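Local coordinates for protein Hpr(Ser) kinase (Coxiella burnetii, PDB 3TQF) that probably uses ATP to phosphorylate a serine of the phosphocarrier protein HPr and removes that phosphate again, as expected for a bifunctional HPr kinase/phosphatase, at residues V95-P108 against E121-I135. Numbering follows the deposited sequence.
Sequences VHLSISLVKPEKMP and EIILGINVPKILFPI
Ser98, Ser100 and Val102 pair in parallel with Lys130, Leu132 and Pro134, and the backbones of these three residues of strand 95-102 do the bonding: each gives its N-H to one carbonyl of strand 126-134 and takes an N-H two residues further on. The ladder runs from Ser98 N to Pro129 O (3.0 Å) as far as Ile135 N to Val102 O (2.9 Å).

On the face carrying the serines, Ser98 OG stands anti to its own N (chi1 163°), which brings it to Glu121 OE2 for a weak 3.4 Å hydrogen bond. Lys130, extended beyond CG, passes the same hydroxyl, lays CE near Ser100 CB and ends in a salt bridge from NZ to Glu121 OE2. That carboxylate oxygen therefore serves both partners. Further along, Leu132 spreads its two methyls: CD2 reaches Ser100 CB at 3.9 Å, while CD1 abuts Pro108 CG, the two side chains crossing at about a right angle. Met107, a selenomethionine bent at chi2 (83°), curls back from the 3-10 turn and sets its SE beside Pro134.

The other face is apolar. Leu97 CD1 lies against Ile131 CG1 (4.0 Å), Ile99 CG2 runs alongside Phe133 CB, and Leu101 CD2 approaches the Phe133 ring obliquely. Helix 141-165 covers part of this side through His152 on Leu97 and Leu148 on Ile99 and Ile131. Near the end of the strand, Gly74 of a second subunit packs on Phe133 and Pro134.

Strand 92-102 thus joins 126-134 to strand 17-23, which leads into a probable P-loop touched by Leu101. The chemistry implies a sheet with an apolar face covered in part by helix 141-165 and one mixed face, where a shared carboxylate probably favours a charged Lys130.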
ATOM      1  N   VAL A  95     -18.186 -13.704  15.693  1.00 39.37           N
ATOM      2  CA  VAL A  95     -16.732 -13.793  15.761  1.00 37.71           C
ATOM      3  C   VAL A  95     -16.304 -15.112  15.151  1.00 37.72           C
ATOM      4  O   VAL A  95     -16.715 -16.166  15.620  1.00 39.53           O
ATOM      5  CB  VAL A  95     -16.239 -13.751  17.223  1.00 38.49           C
ATOM      6  CG1 VAL A  95     -14.722 -13.933  17.296  1.00 37.28           C
ATOM      7  CG2 VAL A  95     -16.664 -12.454  17.890  1.00 38.77           C
ATOM      8  N   HIS A  96     -15.479 -15.059  14.112  1.00 36.35           N
ATOM      9  CA  HIS A  96     -15.003 -16.269  13.434  1.00 36.50           C
ATOM     10  C   HIS A  96     -13.513 -16.535  13.647  1.00 35.74           C
ATOM     11  O   HIS A  96     -13.091 -17.690  13.748  1.00 36.62           O
ATOM     12  CB  HIS A  96     -15.282 -16.171  11.933  1.00 36.01           C
ATOM     13  CG  HIS A  96     -16.735 -16.234  11.589  1.00 37.48           C
ATOM     14  ND1 HIS A  96     -17.367 -17.410  11.253  1.00 39.70           N
ATOM     15  CD2 HIS A  96     -17.683 -15.269  11.538  1.00 38.05           C
ATOM     16  CE1 HIS A  96     -18.643 -17.167  11.010  1.00 41.61           C
ATOM     17  NE2 HIS A  96     -18.861 -15.875  11.175  1.00 40.60           N
ATOM     18  N   LEU A  97     -12.720 -15.469  13.699  1.00 34.32           N
ATOM     19  CA  LEU A  97     -11.274 -15.592  13.734  1.00 33.72           C
ATOM     20  C   LEU A  97     -10.678 -14.516  14.621  1.00 33.41           C
ATOM     21  O   LEU A  97     -11.221 -13.418  14.732  1.00 32.90           O
ATOM     22  CB  LEU A  97     -10.716 -15.463  12.316  1.00 32.77           C
ATOM     23  CG  LEU A  97      -9.203 -15.501  12.094  1.00 32.27           C
ATOM     24  CD1 LEU A  97      -8.650 -16.893  12.337  1.00 33.01           C
ATOM     25  CD2 LEU A  97      -8.885 -15.030  10.682  1.00 31.30           C
ATOM     26  N   SER A  98      -9.554 -14.848  15.247  1.00 34.00           N
ATOM     27  CA  SER A  98      -8.797 -13.916  16.064  1.00 33.96           C
ATOM     28  C   SER A  98      -7.365 -13.888  15.553  1.00 33.53           C
ATOM     29  O   SER A  98      -6.674 -14.893  15.619  1.00 34.77           O
ATOM     30  CB  SER A  98      -8.830 -14.371  17.519  1.00 35.66           C
ATOM     31  OG  SER A  98      -7.817 -13.742  18.284  1.00 36.64           O
ATOM     32  N   ILE A  99      -6.926 -12.751  15.027  1.00 32.36           N
ATOM     33  CA  ILE A  99      -5.547 -12.604  14.570  1.00 32.21           C
ATOM     34  C   ILE A  99      -4.761 -11.780  15.577  1.00 32.95           C
ATOM     35  O   ILE A  99      -5.192 -10.709  15.992  1.00 32.41           O
ATOM     36  CB  ILE A  99      -5.459 -11.932  13.189  1.00 31.07           C
ATOM     37  CG1 ILE A  99      -6.177 -12.774  12.134  1.00 30.41           C
ATOM     38  CG2 ILE A  99      -4.004 -11.735  12.784  1.00 31.10           C
ATOM     39  CD1 ILE A  99      -6.302 -12.084  10.804  1.00 29.59           C
ATOM     40  N   SER A 100      -3.603 -12.300  15.963  1.00 34.51           N
ATOM     41  CA  SER A 100      -2.726 -11.654  16.925  1.00 35.79           C
ATOM     42  C   SER A 100      -1.445 -11.246  16.208  1.00 36.08           C
ATOM     43  O   SER A 100      -0.644 -12.103  15.840  1.00 36.92           O
ATOM     44  CB  SER A 100      -2.421 -12.616  18.070  1.00 37.70           C
ATOM     45  OG  SER A 100      -1.683 -11.974  19.088  1.00 39.54           O
ATOM     46  N   LEU A 101      -1.268  -9.940  16.002  1.00 35.67           N
ATOM     47  CA  LEU A 101      -0.110  -9.407  15.286  1.00 36.05           C
ATOM     48  C   LEU A 101       1.096  -9.416  16.199  1.00 38.58           C
ATOM     49  O   LEU A 101       1.078  -8.780  17.245  1.00 39.53           O
ATOM     50  CB  LEU A 101      -0.375  -7.978  14.815  1.00 35.01           C
ATOM     51  CG  LEU A 101      -1.541  -7.754  13.848  1.00 32.71           C
ATOM     52  CD1 LEU A 101      -1.733  -6.271  13.619  1.00 31.39           C
ATOM     53  CD2 LEU A 101      -1.315  -8.480  12.529  1.00 31.72           C
ATOM     54  N   VAL A 102       2.141 -10.131  15.793  1.00 40.33           N
ATOM     55  CA  VAL A 102       3.318 -10.355  16.625  1.00 43.31           C
ATOM     56  C   VAL A 102       4.566  -9.832  15.934  1.00 44.91           C
ATOM     57  O   VAL A 102       4.677  -9.909  14.714  1.00 44.24           O
ATOM     58  CB  VAL A 102       3.510 -11.857  16.903  1.00 44.66           C
ATOM     59  CG1 VAL A 102       4.773 -12.104  17.722  1.00 47.62           C
ATOM     60  CG2 VAL A 102       2.290 -12.419  17.612  1.00 43.95           C
ATOM     61  N   LYS A 103       5.501  -9.302  16.719  1.00 47.63           N
ATOM     62  CA  LYS A 103       6.779  -8.840  16.189  1.00 49.76           C
ATOM     63  C   LYS A 103       7.584 -10.078  15.808  1.00 51.84           C
ATOM     64  O   LYS A 103       7.650 -11.030  16.587  1.00 53.44           O
ATOM     65  CB  LYS A 103       7.553  -8.026  17.230  1.00 52.27           C
ATOM     66  CG  LYS A 103       6.804  -6.820  17.816  1.00 51.72           C
ATOM     67  CD  LYS A 103       7.091  -5.521  17.079  1.00 51.93           C
ATOM     68  CE  LYS A 103       6.582  -4.320  17.874  1.00 52.12           C
ATOM     69  NZ  LYS A 103       7.445  -4.003  19.049  1.00 55.09           N
ATOM     70  N   PRO A 104       8.194 -10.079  14.611  1.00 52.43           N
ATOM     71  CA  PRO A 104       8.946 -11.235  14.130  1.00 54.47           C
ATOM     72  C   PRO A 104       9.886 -11.864  15.155  1.00 58.14           C
ATOM     73  O   PRO A 104       9.980 -13.088  15.219  1.00 59.32           O
ATOM     74  CB  PRO A 104       9.737 -10.660  12.961  1.00 55.17           C
ATOM     75  CG  PRO A 104       8.862  -9.600  12.420  1.00 52.26           C
ATOM     76  CD  PRO A 104       8.114  -9.024  13.586  1.00 51.10           C
ATOM     77  N   GLU A 105      10.563 -11.036  15.949  1.00 60.38           N
ATOM     78  CA  GLU A 105      11.558 -11.525  16.918  1.00 64.53           C
ATOM     79  C   GLU A 105      10.908 -12.350  18.036  1.00 64.87           C
ATOM     80  O   GLU A 105      11.529 -13.270  18.571  1.00 67.91           O
ATOM     81  CB  GLU A 105      12.358 -10.376  17.558  1.00 66.80           C
ATOM     82  CG  GLU A 105      12.597  -9.150  16.682  1.00 66.46           C
ATOM     83  CD  GLU A 105      11.498  -8.104  16.837  1.00 64.19           C
ATOM     84  OE1 GLU A 105      11.373  -7.532  17.944  1.00 65.39           O
ATOM     85  OE2 GLU A 105      10.759  -7.860  15.857  1.00 61.66           O
ATOM     86  N   LYS A 106       9.665 -12.008  18.380  1.00 62.13           N
ATOM     87  CA  LYS A 106       8.937 -12.655  19.476  1.00 62.45           C
ATOM     88  C   LYS A 106       8.056 -13.806  18.983  1.00 60.68           C
ATOM     89  O   LYS A 106       7.343 -14.436  19.766  1.00 60.72           O
ATOM     90  CB  LYS A 106       8.082 -11.617  20.211  1.00 60.96           C
ATOM     91  CG  LYS A 106       8.901 -10.485  20.843  1.00 63.44           C
ATOM     92  CD  LYS A 106       8.068  -9.226  21.084  1.00 61.49           C
ATOM     93  CE  LYS A 106       8.958  -8.018  21.348  1.00 63.42           C
ATOM     94  NZ  LYS A 106       8.160  -6.793  21.624  1.00 62.02           N
HETATM   95  N   MSE A 107       8.124 -14.079  17.684  1.00 59.44           N
HETATM   96  CA  MSE A 107       7.312 -15.107  17.054  1.00 57.87           C
HETATM   97  C   MSE A 107       7.841 -16.498  17.411  1.00 61.01           C
HETATM   98  O   MSE A 107       9.035 -16.750  17.267  1.00 63.95           O
HETATM   99  CB  MSE A 107       7.357 -14.911  15.540  1.00 56.10           C
HETATM  100  CG  MSE A 107       6.361 -15.734  14.772  1.00 53.89           C
HETATM  101 SE   MSE A 107       4.585 -14.947  14.694  1.00 47.85          SE
HETATM  102  CE  MSE A 107       3.805 -16.387  13.640  1.00 47.49           C
ATOM    103  N   PRO A 108       6.959 -17.410  17.869  1.00 61.02           N
ATOM    104  CA  PRO A 108       7.403 -18.775  18.195  1.00 64.22           C
ATOM    105  C   PRO A 108       7.858 -19.574  16.975  1.00 65.10           C
ATOM    106  O   PRO A 108       7.606 -19.174  15.838  1.00 62.83           O
ATOM    107  CB  PRO A 108       6.156 -19.433  18.806  1.00 63.19           C
ATOM    108  CG  PRO A 108       5.197 -18.335  19.078  1.00 60.26           C
ATOM    109  CD  PRO A 108       5.519 -17.228  18.132  1.00 58.35           C
ATOM    110  N   GLU A 121      -8.270 -19.560  20.901  1.00 46.31           N
ATOM    111  CA  GLU A 121      -8.633 -18.634  21.974  1.00 46.93           C
ATOM    112  C   GLU A 121      -9.968 -19.043  22.561  1.00 48.07           C
ATOM    113  O   GLU A 121     -10.912 -19.320  21.820  1.00 47.12           O
ATOM    114  CB  GLU A 121      -8.769 -17.214  21.426  1.00 44.81           C
ATOM    115  CG  GLU A 121      -7.460 -16.474  21.267  1.00 45.11           C
ATOM    116  CD  GLU A 121      -7.363 -15.250  22.139  1.00 46.44           C
ATOM    117  OE1 GLU A 121      -7.406 -15.397  23.380  1.00 49.62           O
ATOM    118  OE2 GLU A 121      -7.234 -14.140  21.578  1.00 45.85           O
ATOM    119  N   ILE A 122     -10.047 -19.067  23.889  1.00 50.26           N
ATOM    120  CA  ILE A 122     -11.313 -19.300  24.578  1.00 51.80           C
ATOM    121  C   ILE A 122     -11.963 -17.948  24.854  1.00 50.79           C
ATOM    122  O   ILE A 122     -11.506 -17.196  25.712  1.00 51.68           O
ATOM    123  CB  ILE A 122     -11.130 -20.068  25.907  1.00 55.22           C
ATOM    124  CG1 ILE A 122     -10.188 -21.266  25.734  1.00 56.46           C
ATOM    125  CG2 ILE A 122     -12.475 -20.528  26.432  1.00 57.29           C
ATOM    126  CD1 ILE A 122     -10.502 -22.135  24.543  1.00 55.71           C
ATOM    127  N   ILE A 123     -13.014 -17.636  24.101  1.00 49.31           N
ATOM    128  CA  ILE A 123     -13.770 -16.402  24.291  1.00 48.63           C
ATOM    129  C   ILE A 123     -15.167 -16.758  24.809  1.00 50.59           C
ATOM    130  O   ILE A 123     -15.991 -17.300  24.079  1.00 50.38           O
ATOM    131  CB  ILE A 123     -13.870 -15.598  22.981  1.00 45.72           C
ATOM    132  CG1 ILE A 123     -12.490 -15.473  22.325  1.00 43.78           C
ATOM    133  CG2 ILE A 123     -14.460 -14.222  23.249  1.00 45.50           C
ATOM    134  CD1 ILE A 123     -12.449 -14.568  21.112  1.00 40.27           C
ATOM    135  N   LEU A 124     -15.416 -16.462  26.079  1.00 52.80           N
ATOM    136  CA  LEU A 124     -16.645 -16.875  26.752  1.00 55.57           C
ATOM    137  C   LEU A 124     -16.935 -18.358  26.536  1.00 56.73           C
ATOM    138  O   LEU A 124     -18.064 -18.742  26.240  1.00 57.79           O
ATOM    139  CB  LEU A 124     -17.832 -16.020  26.294  1.00 55.14           C
ATOM    140  CG  LEU A 124     -17.697 -14.520  26.561  1.00 54.43           C
ATOM    141  CD1 LEU A 124     -18.923 -13.771  26.048  1.00 54.31           C
ATOM    142  CD2 LEU A 124     -17.484 -14.265  28.044  1.00 56.62           C
ATOM    143  N   GLY A 125     -15.897 -19.181  26.677  1.00 56.86           N
ATOM    144  CA  GLY A 125     -16.027 -20.631  26.589  1.00 58.38           C
ATOM    145  C   GLY A 125     -16.171 -21.191  25.188  1.00 56.40           C
ATOM    146  O   GLY A 125     -16.444 -22.378  25.028  1.00 58.13           O
ATOM    147  N   ILE A 126     -15.992 -20.354  24.171  1.00 53.16           N
ATOM    148  CA  ILE A 126     -16.096 -20.793  22.784  1.00 51.36           C
ATOM    149  C   ILE A 126     -14.707 -20.791  22.147  1.00 49.17           C
ATOM    150  O   ILE A 126     -13.935 -19.859  22.340  1.00 47.85           O
ATOM    151  CB  ILE A 126     -17.075 -19.898  21.993  1.00 49.98           C
ATOM    152  CG1 ILE A 126     -18.507 -20.169  22.467  1.00 53.04           C
ATOM    153  CG2 ILE A 126     -16.957 -20.143  20.496  1.00 47.58           C
ATOM    154  CD1 ILE A 126     -19.573 -19.433  21.684  1.00 53.36           C
ATOM    155  N   ASN A 127     -14.395 -21.852  21.409  1.00 49.15           N
ATOM    156  CA  ASN A 127     -13.115 -21.973  20.731  1.00 47.57           C
ATOM    157  C   ASN A 127     -13.119 -21.140  19.474  1.00 44.90           C
ATOM    158  O   ASN A 127     -13.807 -21.476  18.514  1.00 44.92           O
ATOM    159  CB  ASN A 127     -12.823 -23.427  20.356  1.00 49.05           C
ATOM    160  CG  ASN A 127     -12.538 -24.294  21.560  1.00 52.16           C
ATOM    161  OD1 ASN A 127     -12.525 -23.815  22.691  1.00 53.61           O
ATOM    162  ND2 ASN A 127     -12.309 -25.581  21.324  1.00 53.72           N
ATOM    163  N   VAL A 128     -12.356 -20.052  19.487  1.00 43.15           N
ATOM    164  CA  VAL A 128     -12.154 -19.242  18.301  1.00 40.65           C
ATOM    165  C   VAL A 128     -10.743 -19.511  17.771  1.00 40.07           C
ATOM    166  O   VAL A 128      -9.769 -19.393  18.516  1.00 40.56           O
ATOM    167  CB  VAL A 128     -12.321 -17.751  18.617  1.00 39.49           C
ATOM    168  CG1 VAL A 128     -12.020 -16.910  17.383  1.00 37.29           C
ATOM    169  CG2 VAL A 128     -13.726 -17.479  19.133  1.00 40.22           C
ATOM    170  N   PRO A 129     -10.626 -19.901  16.490  1.00 39.31           N
ATOM    171  CA  PRO A 129      -9.299 -20.092  15.910  1.00 38.91           C
ATOM    172  C   PRO A 129      -8.473 -18.816  15.986  1.00 37.56           C
ATOM    173  O   PRO A 129      -9.012 -17.722  15.820  1.00 36.18           O
ATOM    174  CB  PRO A 129      -9.590 -20.454  14.451  1.00 38.26           C
ATOM    175  CG  PRO A 129     -10.986 -20.955  14.436  1.00 38.98           C
ATOM    176  CD  PRO A 129     -11.706 -20.322  15.579  1.00 39.28           C
ATOM    177  N   LYS A 130      -7.179 -18.967  16.243  1.00 38.34           N
ATOM    178  CA  LYS A 130      -6.291 -17.834  16.465  1.00 37.70           C
ATOM    179  C   LYS A 130      -5.022 -18.006  15.650  1.00 37.71           C
ATOM    180  O   LYS A 130      -4.398 -19.059  15.696  1.00 39.24           O
ATOM    181  CB  LYS A 130      -5.935 -17.735  17.948  1.00 39.36           C
ATOM    182  CG  LYS A 130      -5.251 -16.448  18.353  1.00 39.25           C
ATOM    183  CD  LYS A 130      -4.481 -16.637  19.651  1.00 42.49           C
ATOM    184  CE  LYS A 130      -4.245 -15.321  20.379  1.00 43.40           C
ATOM    185  NZ  LYS A 130      -4.101 -15.526  21.855  1.00 46.80           N
ATOM    186  N   ILE A 131      -4.646 -16.972  14.906  1.00 36.36           N
ATOM    187  CA  ILE A 131      -3.423 -17.000  14.120  1.00 36.74           C
ATOM    188  C   ILE A 131      -2.436 -16.013  14.711  1.00 37.08           C
ATOM    189  O   ILE A 131      -2.804 -14.902  15.052  1.00 36.07           O
ATOM    190  CB  ILE A 131      -3.688 -16.630  12.644  1.00 35.40           C
ATOM    191  CG1 ILE A 131      -4.685 -17.614  12.021  1.00 35.40           C
ATOM    192  CG2 ILE A 131      -2.383 -16.617  11.851  1.00 35.74           C
ATOM    193  CD1 ILE A 131      -4.997 -17.339  10.572  1.00 34.27           C
ATOM    194  N   LEU A 132      -1.189 -16.439  14.853  1.00 39.10           N
ATOM    195  CA  LEU A 132      -0.097 -15.538  15.206  1.00 39.97           C
ATOM    196  C   LEU A 132       0.543 -15.074  13.907  1.00 39.54           C
ATOM    197  O   LEU A 132       1.129 -15.877  13.191  1.00 40.48           O
ATOM    198  CB  LEU A 132       0.944 -16.250  16.082  1.00 42.69           C
ATOM    199  CG  LEU A 132       0.486 -16.857  17.415  1.00 43.98           C
ATOM    200  CD1 LEU A 132       1.692 -17.325  18.200  1.00 47.15           C
ATOM    201  CD2 LEU A 132      -0.322 -15.887  18.250  1.00 42.99           C
ATOM    202  N   PHE A 133       0.416 -13.789  13.590  1.00 38.68           N
ATOM    203  CA  PHE A 133       0.935 -13.263  12.331  1.00 38.50           C
ATOM    204  C   PHE A 133       2.113 -12.322  12.540  1.00 39.91           C
ATOM    205  O   PHE A 133       1.987 -11.334  13.252  1.00 39.42           O
ATOM    206  CB  PHE A 133      -0.157 -12.540  11.548  1.00 36.43           C
ATOM    207  CG  PHE A 133       0.223 -12.266  10.125  1.00 36.22           C
ATOM    208  CD1 PHE A 133       0.710 -11.030   9.747  1.00 35.67           C
ATOM    209  CD2 PHE A 133       0.135 -13.265   9.172  1.00 36.60           C
ATOM    210  CE1 PHE A 133       1.077 -10.786   8.445  1.00 36.03           C
ATOM    211  CE2 PHE A 133       0.505 -13.028   7.866  1.00 36.89           C
ATOM    212  CZ  PHE A 133       0.976 -11.786   7.501  1.00 36.78           C
ATOM    213  N   PRO A 134       3.260 -12.619  11.897  1.00 42.15           N
ATOM    214  CA  PRO A 134       4.439 -11.773  12.016  1.00 44.03           C
ATOM    215  C   PRO A 134       4.274 -10.466  11.257  1.00 43.41           C
ATOM    216  O   PRO A 134       3.887 -10.478  10.091  1.00 42.46           O
ATOM    217  CB  PRO A 134       5.536 -12.616  11.379  1.00 46.13           C
ATOM    218  CG  PRO A 134       4.836 -13.447  10.393  1.00 44.95           C
ATOM    219  CD  PRO A 134       3.490 -13.739  10.967  1.00 42.84           C
ATOM    220  N   ILE A 135       4.574  -9.353  11.919  1.00 44.56           N
ATOM    221  CA  ILE A 135       4.390  -8.033  11.331  1.00 44.33           C
ATOM    222  C   ILE A 135       5.720  -7.442  10.871  1.00 46.76           C
ATOM    223  O   ILE A 135       6.566  -7.091  11.688  1.00 48.99           O
ATOM    224  CB  ILE A 135       3.684  -7.072  12.319  1.00 43.62           C
ATOM    225  CG1 ILE A 135       3.420  -5.714  11.662  1.00 43.22           C
ATOM    226  CG2 ILE A 135       4.503  -6.891  13.594  1.00 45.60           C
ATOM    227  CD1 ILE A 135       2.270  -4.937  12.312  1.00 42.09           C
TER